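Local coordinates for protein N-acyl-D-glutamate deacylase (Bordetella bronchiseptica, PDB 3GIP) that hydrolyses the amide bond of N-acyl-D-glutamate, releasing D-glutamate, as a zinc-containing member of the amidohydrolase superfamily, at residues Y282-S287 with P373-W378; F62-G67 with T88-G93; Q255-S260 with A345-E350. One frame throughout, in Å; residues are numbered along the deposited sequence.

Overall arrangement
All three contacts belong to one chain built around the amidohydrolase barrel. Interaction 2 comes first in sequence and pairs strands 57-64 and 87-92 deep in the core. The segments of interactions 1 and 3 follow and alternate along the chain, in the order 255-260, 282-287, 345-350, 373-378. Their centres lie about 16 Å apart and they touch, M346 N meeting P285 O while the M346 methyl packs on Y282 and Y284. Interaction 2 lies about 15 Å from interaction 1 and about 25 Å from interaction 3, centre to centre, without touching either. The series thus runs from the barrel wall, through a formate-binding pocket near the zinc, to an outlying loop-helix contact.

Interaction 1: residues Y282-S287 with P373-W378; sequences YPYPGS and PHPRLW. With FMT (formic acid), chain D; FMT (formic acid), chain E.
R376 lies over one face of the Y282 ring, and both side chains bind one formate. The arginine CD is 4.1 Å from the centroid of the Y282 ring and almost on the ring normal, and its CZ is 4.5 Å from that centroid in a cation-pi contact. Beyond the ring, Y282 OH donates to O2 of the chain D formate at 2.6 Å, and R376 NH1 donates to its O1 at 2.8 Å, in the guanidinium plane. R376 NH2 adds a weak bond to the same oxygen, and K250 NZ and S288 N also hydrogen-bond to this formate. S287 OG binds the chain E formate through its O1 (2.6 Å), a group also held by R295.

One layer out, the imidazole of H374 stands edge-on to one face of the Y284 ring (centroids 4.8 Å apart, planes at 89°). The same phenol packs its CE2 on R376 CB at 3.4 Å and its CE1 on P375 CG. From this base R376 CG lies between the backbone N and carbonyl carbon (chi1 66°), and the chain then runs extended to NE, which carries the guanidinium to the pocket; S288 O receives NH2.

Here, with zinc about 7 Å from the R376 side chain, the bound formates are consistent with an anion-binding pocket in the amidohydrolase active site, perhaps where a carboxylate of the substrate is received.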
loop_
_atom_site.group_PDB
_atom_site.type_symbol
_atom_site.label_atom_id
_atom_site.label_comp_id
_atom_site.label_asym_id
_atom_site.label_seq_id
_atom_site.Cartn_x
_atom_site.Cartn_y
_atom_site.Cartn_z
ATOM N N TYR A 282 -6.171 5.101 3.519
ATOM C CA TYR A 282 -6.367 5.699 2.208
ATOM C C TYR A 282 -7.449 6.721 2.570
ATOM O O TYR A 282 -8.287 6.464 3.437
ATOM C CB TYR A 282 -6.826 4.684 1.144
ATOM C CG TYR A 282 -7.867 3.685 1.576
ATOM C CD1 TYR A 282 -9.212 4.042 1.673
ATOM C CD2 TYR A 282 -7.510 2.371 1.871
ATOM C CE1 TYR A 282 -10.175 3.115 2.055
ATOM C CE2 TYR A 282 -8.460 1.437 2.255
ATOM C CZ TYR A 282 -9.792 1.814 2.345
ATOM O OH TYR A 282 -10.733 0.891 2.727
ATOM N N PRO A 283 -7.422 7.901 1.940
ATOM C CA PRO A 283 -8.388 8.973 2.217
ATOM C C PRO A 283 -9.792 8.860 1.635
ATOM O O PRO A 283 -10.231 9.750 0.910
ATOM C CB PRO A 283 -7.652 10.205 1.714
ATOM C CG PRO A 283 -6.995 9.673 0.470
ATOM C CD PRO A 283 -6.440 8.331 0.929
ATOM N N TYR A 284 -10.497 7.780 1.973
ATOM C CA TYR A 284 -11.858 7.547 1.486
ATOM C C TYR A 284 -12.674 6.809 2.542
ATOM O O TYR A 284 -12.136 5.991 3.293
ATOM C CB TYR A 284 -11.845 6.699 0.211
ATOM C CG TYR A 284 -11.004 7.248 -0.914
ATOM C CD1 TYR A 284 -11.575 7.975 -1.962
ATOM C CD2 TYR A 284 -9.632 7.012 -0.952
ATOM C CE1 TYR A 284 -10.793 8.443 -3.022
ATOM C CE2 TYR A 284 -8.846 7.480 -1.996
ATOM C CZ TYR A 284 -9.427 8.190 -3.029
ATOM O OH TYR A 284 -8.646 8.623 -4.075
ATOM N N PRO A 285 -13.990 7.076 2.602
ATOM C CA PRO A 285 -14.874 6.429 3.575
ATOM C C PRO A 285 -15.539 5.154 3.059
ATOM O O PRO A 285 -16.577 4.741 3.568
ATOM C CB PRO A 285 -15.887 7.519 3.877
ATOM C CG PRO A 285 -16.097 8.106 2.522
ATOM C CD PRO A 285 -14.676 8.217 1.963
ATOM N N GLY A 286 -14.946 4.551 2.034
ATOM C CA GLY A 286 -15.475 3.318 1.486
ATOM C C GLY A 286 -14.319 2.366 1.244
ATOM O O GLY A 286 -13.243 2.797 0.839
ATOM N N SER A 287 -14.533 1.081 1.509
ATOM C CA SER A 287 -13.495 0.077 1.305
ATOM C C SER A 287 -13.763 -0.638 -0.011
ATOM O O SER A 287 -14.755 -0.365 -0.677
ATOM C CB SER A 287 -13.514 -0.934 2.453
ATOM O OG SER A 287 -14.714 -1.692 2.437
ATOM N N PRO A 373 -12.543 -0.011 -10.641
ATOM C CA PRO A 373 -11.882 0.114 -9.343
ATOM C C PRO A 373 -12.286 1.290 -8.471
ATOM O O PRO A 373 -12.859 2.275 -8.936
ATOM C CB PRO A 373 -10.413 0.203 -9.726
ATOM C CG PRO A 373 -10.480 1.029 -10.977
ATOM C CD PRO A 373 -11.628 0.379 -11.732
ATOM N N HIS A 374 -11.962 1.152 -7.193
ATOM C CA HIS A 374 -12.182 2.195 -6.209
ATOM C C HIS A 374 -11.142 3.238 -6.643
ATOM O O HIS A 374 -9.997 2.891 -6.949
ATOM C CB HIS A 374 -11.881 1.621 -4.821
ATOM C CG HIS A 374 -11.951 2.623 -3.712
ATOM N ND1 HIS A 374 -12.558 2.352 -2.505
ATOM C CD2 HIS A 374 -11.445 3.872 -3.608
ATOM C CE1 HIS A 374 -12.421 3.395 -1.705
ATOM N NE2 HIS A 374 -11.749 4.329 -2.350
ATOM N N PRO A 375 -11.527 4.524 -6.692
ATOM C CA PRO A 375 -10.635 5.615 -7.103
ATOM C C PRO A 375 -9.322 5.771 -6.342
ATOM O O PRO A 375 -8.411 6.450 -6.816
ATOM C CB PRO A 375 -11.529 6.853 -6.998
ATOM C CG PRO A 375 -12.500 6.478 -5.923
ATOM C CD PRO A 375 -12.837 5.052 -6.277
ATOM N N ARG A 376 -9.222 5.142 -5.175
ATOM C CA ARG A 376 -8.001 5.219 -4.376
ATOM C C ARG A 376 -6.808 4.728 -5.199
ATOM O O ARG A 376 -5.662 5.087 -4.933
ATOM C CB ARG A 376 -8.155 4.378 -3.105
ATOM C CG ARG A 376 -8.272 2.889 -3.361
ATOM C CD ARG A 376 -8.780 2.164 -2.130
ATOM N NE ARG A 376 -8.736 0.716 -2.311
ATOM C CZ ARG A 376 -9.319 -0.157 -1.498
ATOM N NH1 ARG A 376 -10.005 0.262 -0.441
ATOM N NH2 ARG A 376 -9.199 -1.458 -1.734
ATOM N N LEU A 377 -7.093 3.909 -6.203
ATOM C CA LEU A 377 -6.062 3.370 -7.084
ATOM C C LEU A 377 -5.272 4.488 -7.761
ATOM O O LEU A 377 -4.050 4.401 -7.903
ATOM C CB LEU A 377 -6.717 2.493 -8.157
ATOM C CG LEU A 377 -5.830 1.937 -9.273
ATOM C CD1 LEU A 377 -4.854 0.916 -8.701
ATOM C CD2 LEU A 377 -6.715 1.291 -10.337
ATOM N N TRP A 378 -5.981 5.538 -8.168
ATOM C CA TRP A 378 -5.367 6.667 -8.863
ATOM C C TRP A 378 -5.268 7.979 -8.094
ATOM O O TRP A 378 -4.526 8.869 -8.503
ATOM C CB TRP A 378 -6.124 6.966 -10.162
ATOM C CG TRP A 378 -5.857 6.019 -11.285
ATOM C CD1 TRP A 378 -6.373 4.767 -11.448
ATOM C CD2 TRP A 378 -5.005 6.255 -12.411
ATOM N NE1 TRP A 378 -5.896 4.207 -12.610
ATOM C CE2 TRP A 378 -5.053 5.099 -13.220
ATOM C CE3 TRP A 378 -4.204 7.332 -12.815
ATOM C CZ2 TRP A 378 -4.329 4.987 -14.412
ATOM C CZ3 TRP A 378 -3.484 7.223 -14.002
ATOM C CH2 TRP A 378 -3.554 6.055 -14.785
HETATM C C FMT D . -10.046 -2.358 2.246
HETATM O O1 FMT D . -10.381 -2.016 1.138
HETATM O O2 FMT D . -9.782 -1.433 3.173
HETATM C C FMT E . -13.300 -4.453 3.715
HETATM O O1 FMT E . -14.351 -4.195 3.183
HETATM O O2 FMT E . -13.145 -5.625 4.341
#

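Interaction 2: residues F62-G67 with T88-G93; sequences FIDVHG and TTVVVG
Backbone hydrogen bonds join F62-D64 and T88-V92 as parallel strands, with I63 beside T89 and D64 beside V90. F62 O accepts T88 N at 2.8 Å and, weakly, T89 N. D64 then bonds through both its backbone N and its backbone O: the N donates to T89 O and the O takes V91 N (2.9 Å, 164° at the hydrogen). Past D64 the first segment leaves the strand, V65 and H66 passing without a backbone bond to the second segment, and G67 N returns to V91 O at 2.9 Å. CA-H...O contacts fill in between, from I63 CA to T89 O, from V90 CA to D64 O and from V92 CA to G67 O.

These are the first two strands of the amidohydrolase barrel. The first leads into the His-x-His signature of the superfamily, H66 and H68, which in this family lies at the mouth of the barrel; the H66 side chain is about 4 Å from the zinc, and C95, one of the zinc ligands, follows shortly after the second strand.

Apolar contacts line both faces of the pair. I63 and T89 lie side by side and point the same way, I63 CG2 4.0 Å from T89 CG2. On the face of D64 and V90, V90 CG2 rests 3.8 Å from G67 CA, close against the returning backbone. V91 CG2 packs against V65 CA at 3.9 Å.

Polar side-chain bonds centre on D64. With CG anti to the backbone N (chi1 -174°), OD1 is within reach of H66 N, which approaches from above the carboxylate plane at 3.2 Å and closes an Asx turn. OD2 is bound by S364 OG and forms a salt bridge with K82.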
loop_
_atom_site.group_PDB
_atom_site.type_symbol
_atom_site.label_atom_id
_atom_site.label_comp_id
_atom_site.label_asym_id
_atom_site.label_seq_id
_atom_site.Cartn_x
_atom_site.Cartn_y
_atom_site.Cartn_z
ATOM N N PHE A 62 6.781 9.791 -3.180
ATOM C CA PHE A 62 5.917 9.164 -2.189
ATOM C C PHE A 62 6.049 7.648 -2.155
ATOM O O PHE A 62 6.228 6.996 -3.188
ATOM C CB PHE A 62 4.456 9.558 -2.425
ATOM C CG PHE A 62 4.240 11.044 -2.525
ATOM C CD1 PHE A 62 4.972 11.923 -1.729
ATOM C CD2 PHE A 62 3.303 11.567 -3.414
ATOM C CE1 PHE A 62 4.774 13.299 -1.818
ATOM C CE2 PHE A 62 3.098 12.940 -3.509
ATOM C CZ PHE A 62 3.833 13.807 -2.711
ATOM N N ILE A 63 5.966 7.100 -0.949
ATOM C CA ILE A 63 6.081 5.667 -0.736
ATOM C C ILE A 63 4.718 5.083 -0.376
ATOM O O ILE A 63 4.178 5.348 0.700
ATOM C CB ILE A 63 7.105 5.367 0.388
ATOM C CG1 ILE A 63 8.471 5.934 -0.007
ATOM C CG2 ILE A 63 7.199 3.867 0.631
ATOM C CD1 ILE A 63 9.573 5.678 1.005
ATOM N N ASP A 64 4.163 4.299 -1.299
ATOM C CA ASP A 64 2.866 3.663 -1.106
ATOM C C ASP A 64 3.091 2.380 -0.327
ATOM O O ASP A 64 3.480 1.359 -0.894
ATOM C CB ASP A 64 2.238 3.351 -2.466
ATOM C CG ASP A 64 0.824 2.826 -2.352
ATOM O OD1 ASP A 64 0.321 2.678 -1.215
ATOM O OD2 ASP A 64 0.213 2.560 -3.408
ATOM N N VAL A 65 2.837 2.437 0.975
ATOM C CA VAL A 65 3.054 1.290 1.837
ATOM C C VAL A 65 2.006 0.191 1.732
ATOM O O VAL A 65 2.182 -0.878 2.310
ATOM C CB VAL A 65 3.183 1.729 3.318
ATOM C CG1 VAL A 65 4.286 2.777 3.443
ATOM C CG2 VAL A 65 1.852 2.280 3.832
ATOM N N HIS A 66 0.920 0.436 1.002
ATOM C CA HIS A 66 -0.099 -0.597 0.871
ATOM C C HIS A 66 -0.524 -0.856 -0.562
ATOM O O HIS A 66 -1.614 -0.458 -0.992
ATOM C CB HIS A 66 -1.344 -0.276 1.700
ATOM C CG HIS A 66 -2.180 -1.483 1.989
ATOM N ND1 HIS A 66 -2.069 -2.201 3.160
ATOM C CD2 HIS A 66 -3.071 -2.153 1.221
ATOM C CE1 HIS A 66 -2.853 -3.264 3.100
ATOM N NE2 HIS A 66 -3.471 -3.258 1.933
ATOM N N GLY A 67 0.338 -1.537 -1.302
ATOM C CA GLY A 67 0.016 -1.846 -2.676
ATOM C C GLY A 67 -0.310 -3.315 -2.859
ATOM O O GLY A 67 0.034 -4.150 -2.022
ATOM N N THR A 88 6.886 6.814 -5.949
ATOM C CA THR A 88 8.152 6.319 -6.497
ATOM C C THR A 88 8.565 4.958 -5.933
ATOM O O THR A 88 9.501 4.328 -6.435
ATOM C CB THR A 88 9.299 7.311 -6.232
ATOM O OG1 THR A 88 9.379 7.582 -4.828
ATOM C CG2 THR A 88 9.065 8.609 -6.982
ATOM N N THR A 89 7.885 4.518 -4.881
ATOM C CA THR A 89 8.162 3.224 -4.258
ATOM C C THR A 89 6.848 2.626 -3.776
ATOM O O THR A 89 5.983 3.345 -3.276
ATOM C CB THR A 89 9.097 3.356 -3.024
ATOM O OG1 THR A 89 10.385 3.823 -3.438
ATOM C CG2 THR A 89 9.258 2.008 -2.319
ATOM N N VAL A 90 6.690 1.318 -3.936
ATOM C CA VAL A 90 5.486 0.658 -3.463
ATOM C C VAL A 90 5.850 -0.604 -2.705
ATOM O O VAL A 90 6.786 -1.314 -3.072
ATOM C CB VAL A 90 4.524 0.275 -4.613
ATOM C CG1 VAL A 90 5.188 -0.718 -5.561
ATOM C CG2 VAL A 90 3.245 -0.321 -4.030
ATOM N N VAL A 91 5.124 -0.856 -1.623
ATOM C CA VAL A 91 5.325 -2.055 -0.828
ATOM C C VAL A 91 4.173 -2.976 -1.222
ATOM O O VAL A 91 3.003 -2.662 -0.982
ATOM C CB VAL A 91 5.258 -1.756 0.685
ATOM C CG1 VAL A 91 5.475 -3.041 1.480
ATOM C CG2 VAL A 91 6.312 -0.719 1.057
ATOM N N VAL A 92 4.502 -4.100 -1.850
ATOM C CA VAL A 92 3.485 -5.054 -2.287
ATOM C C VAL A 92 3.425 -6.276 -1.372
ATOM O O VAL A 92 4.211 -6.390 -0.427
ATOM C CB VAL A 92 3.757 -5.530 -3.736
ATOM C CG1 VAL A 92 3.823 -4.332 -4.677
ATOM C CG2 VAL A 92 5.066 -6.317 -3.793
ATOM N N GLY A 93 2.487 -7.180 -1.652
ATOM C CA GLY A 93 2.346 -8.391 -0.858
ATOM C C GLY A 93 1.571 -8.202 0.429
ATOM O O GLY A 93 1.852 -8.849 1.438
#

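Interaction 3: residues Q255-S260 with A345-E350; sequences QNWGRS and AMDEDE
A type II beta turn from N256 to R259, leading into helix 260-272, is fastened to the start of helix 348-356 by E350 and W257. The E350 carboxylate reaches into the turn with both oxygens. OE1 accepts G258 N at 2.8 Å, met on the syn side but tilted from the carboxylate plane. OE2 takes two donors from S260: the backbone N nearly along the C-O bond at 3.1 Å, and OG through the anti lone pair at 2.5 Å. CG of E350 is anti to its backbone N (chi1 178°) and the chain continues extended, which carries the carboxylate from the helix to the backbone of the turn. Three bonds from the turn and the helix start thus fix its rotation and probably favour the charged form; R353 adds a long, weak ion pair to OE2.

W257 makes the second attachment. NE1 donates to A345 O at 2.9 Å and 166°, with the acceptor lying in the indole plane, while the donor stands tilted from the plane of the carbonyl. One face of the indole is covered by D347, whose CB sits 3.8 Å from the centroid of the five-membered ring in a CH-pi contact and 3.5 Å from W257 CD2. M346 CA also comes near the nitrogen, 3.6 Å from NE1.

The face contact is backed by the helix start itself. D347 holds the N-cap position, its OD1 accepting D349 N at 3.0 Å from above the carboxylate plane. The R259 side chain leads away, to E227 in a salt bridge and to the backbone O of D224. The arrangement joins a glycine-bearing type II turn, with G258 at its third position and a positive phi, to an aspartate-capped helix N-terminus.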
loop_
_atom_site.group_PDB
_atom_site.type_symbol
_atom_site.label_atom_id
_atom_site.label_comp_id
_atom_site.label_asym_id
_atom_site.label_seq_id
_atom_site.Cartn_x
_atom_site.Cartn_y
_atom_site.Cartn_z
ATOM N N GLN A 255 -22.567 1.668 13.732
ATOM C CA GLN A 255 -22.487 1.297 15.140
ATOM C C GLN A 255 -21.047 1.255 15.643
ATOM O O GLN A 255 -20.806 1.273 16.848
ATOM C CB GLN A 255 -23.150 -0.068 15.386
ATOM C CG GLN A 255 -22.438 -1.243 14.734
ATOM C CD GLN A 255 -22.970 -1.565 13.355
ATOM O OE1 GLN A 255 -23.501 -0.698 12.661
ATOM N NE2 GLN A 255 -22.819 -2.821 12.942
ATOM N N ASN A 256 -20.095 1.216 14.718
ATOM C CA ASN A 256 -18.685 1.150 15.082
ATOM C C ASN A 256 -17.927 2.452 14.862
ATOM O O ASN A 256 -16.748 2.550 15.191
ATOM C CB ASN A 256 -18.012 0.022 14.305
ATOM C CG ASN A 256 -18.664 -1.317 14.565
ATOM O OD1 ASN A 256 -19.064 -2.024 13.637
ATOM N ND2 ASN A 256 -18.783 -1.670 15.836
ATOM N N TRP A 257 -18.594 3.456 14.306
ATOM C CA TRP A 257 -17.922 4.723 14.075
ATOM C C TRP A 257 -17.463 5.336 15.391
ATOM O O TRP A 257 -18.234 5.432 16.351
ATOM C CB TRP A 257 -18.848 5.690 13.340
ATOM C CG TRP A 257 -19.137 5.276 11.929
ATOM C CD1 TRP A 257 -18.590 4.221 11.245
ATOM C CD2 TRP A 257 -20.024 5.927 11.020
ATOM N NE1 TRP A 257 -19.086 4.183 9.961
ATOM C CE2 TRP A 257 -19.968 5.219 9.798
ATOM C CE3 TRP A 257 -20.863 7.047 11.117
ATOM C CZ2 TRP A 257 -20.722 5.595 8.679
ATOM C CZ3 TRP A 257 -21.610 7.419 10.005
ATOM C CH2 TRP A 257 -21.534 6.693 8.802
ATOM N N GLY A 258 -16.193 5.727 15.437
ATOM C CA GLY A 258 -15.643 6.336 16.632
ATOM C C GLY A 258 -14.786 5.408 17.469
ATOM O O GLY A 258 -14.065 5.859 18.363
ATOM N N ARG A 259 -14.852 4.112 17.184
ATOM C CA ARG A 259 -14.079 3.145 17.951
ATOM C C ARG A 259 -12.573 3.244 17.748
ATOM O O ARG A 259 -11.813 2.575 18.447
ATOM C CB ARG A 259 -14.570 1.723 17.654
ATOM C CG ARG A 259 -15.999 1.481 18.140
ATOM C CD ARG A 259 -16.474 0.064 17.874
ATOM N NE ARG A 259 -15.742 -0.926 18.657
ATOM C CZ ARG A 259 -15.979 -2.232 18.603
ATOM N NH1 ARG A 259 -16.929 -2.697 17.805
ATOM N NH2 ARG A 259 -15.266 -3.073 19.340
ATOM N N SER A 260 -12.133 4.077 16.809
ATOM C CA SER A 260 -10.701 4.231 16.585
ATOM C C SER A 260 -10.083 4.959 17.777
ATOM O O SER A 260 -8.870 4.941 17.972
ATOM C CB SER A 260 -10.424 4.999 15.287
ATOM O OG SER A 260 -10.965 6.307 15.330
ATOM N N ALA A 345 -18.951 2.285 4.016
ATOM C CA ALA A 345 -19.293 2.054 5.413
ATOM C C ALA A 345 -18.518 2.789 6.494
ATOM O O ALA A 345 -18.665 2.463 7.670
ATOM C CB ALA A 345 -19.230 0.550 5.690
ATOM N N MET A 346 -17.701 3.769 6.124
ATOM C CA MET A 346 -16.934 4.493 7.131
ATOM C C MET A 346 -17.335 5.958 7.256
ATOM O O MET A 346 -18.042 6.497 6.407
ATOM C CB MET A 346 -15.434 4.401 6.827
ATOM C CG MET A 346 -14.852 2.986 6.896
ATOM S SD MET A 346 -14.770 2.140 5.299
ATOM C CE MET A 346 -13.261 2.841 4.629
ATOM N N ASP A 347 -16.874 6.583 8.336
ATOM C CA ASP A 347 -17.139 7.992 8.619
ATOM C C ASP A 347 -15.889 8.773 8.227
ATOM O O ASP A 347 -14.823 8.590 8.818
ATOM C CB ASP A 347 -17.432 8.165 10.113
ATOM C CG ASP A 347 -17.631 9.619 10.518
ATOM O OD1 ASP A 347 -17.612 10.510 9.639
ATOM O OD2 ASP A 347 -17.811 9.868 11.728
ATOM N N GLU A 348 -16.017 9.636 7.222
ATOM C CA GLU A 348 -14.878 10.420 6.754
ATOM C C GLU A 348 -14.183 11.191 7.873
ATOM O O GLU A 348 -12.967 11.350 7.853
ATOM C CB GLU A 348 -15.309 11.403 5.664
ATOM C CG GLU A 348 -14.135 12.090 4.975
ATOM C CD GLU A 348 -14.565 13.212 4.048
ATOM O OE1 GLU A 348 -15.596 13.058 3.361
ATOM O OE2 GLU A 348 -13.863 14.245 3.997
ATOM N N ASP A 349 -14.940 11.681 8.849
ATOM C CA ASP A 349 -14.306 12.423 9.934
ATOM C C ASP A 349 -13.378 11.514 10.726
ATOM O O ASP A 349 -12.356 11.962 11.242
ATOM C CB ASP A 349 -15.347 13.041 10.875
ATOM C CG ASP A 349 -16.116 14.176 10.232
ATOM O OD1 ASP A 349 -15.554 14.856 9.347
ATOM O OD2 ASP A 349 -17.280 14.399 10.628
ATOM N N GLU A 350 -13.738 10.236 10.826
ATOM C CA GLU A 350 -12.912 9.279 11.549
ATOM C C GLU A 350 -11.675 8.922 10.727
ATOM O O GLU A 350 -10.584 8.773 11.278
ATOM C CB GLU A 350 -13.708 8.013 11.874
ATOM C CG GLU A 350 -12.891 6.949 12.595
ATOM C CD GLU A 350 -13.747 6.058 13.465
ATOM O OE1 GLU A 350 -14.796 5.590 12.979
ATOM O OE2 GLU A 350 -13.370 5.825 14.633
#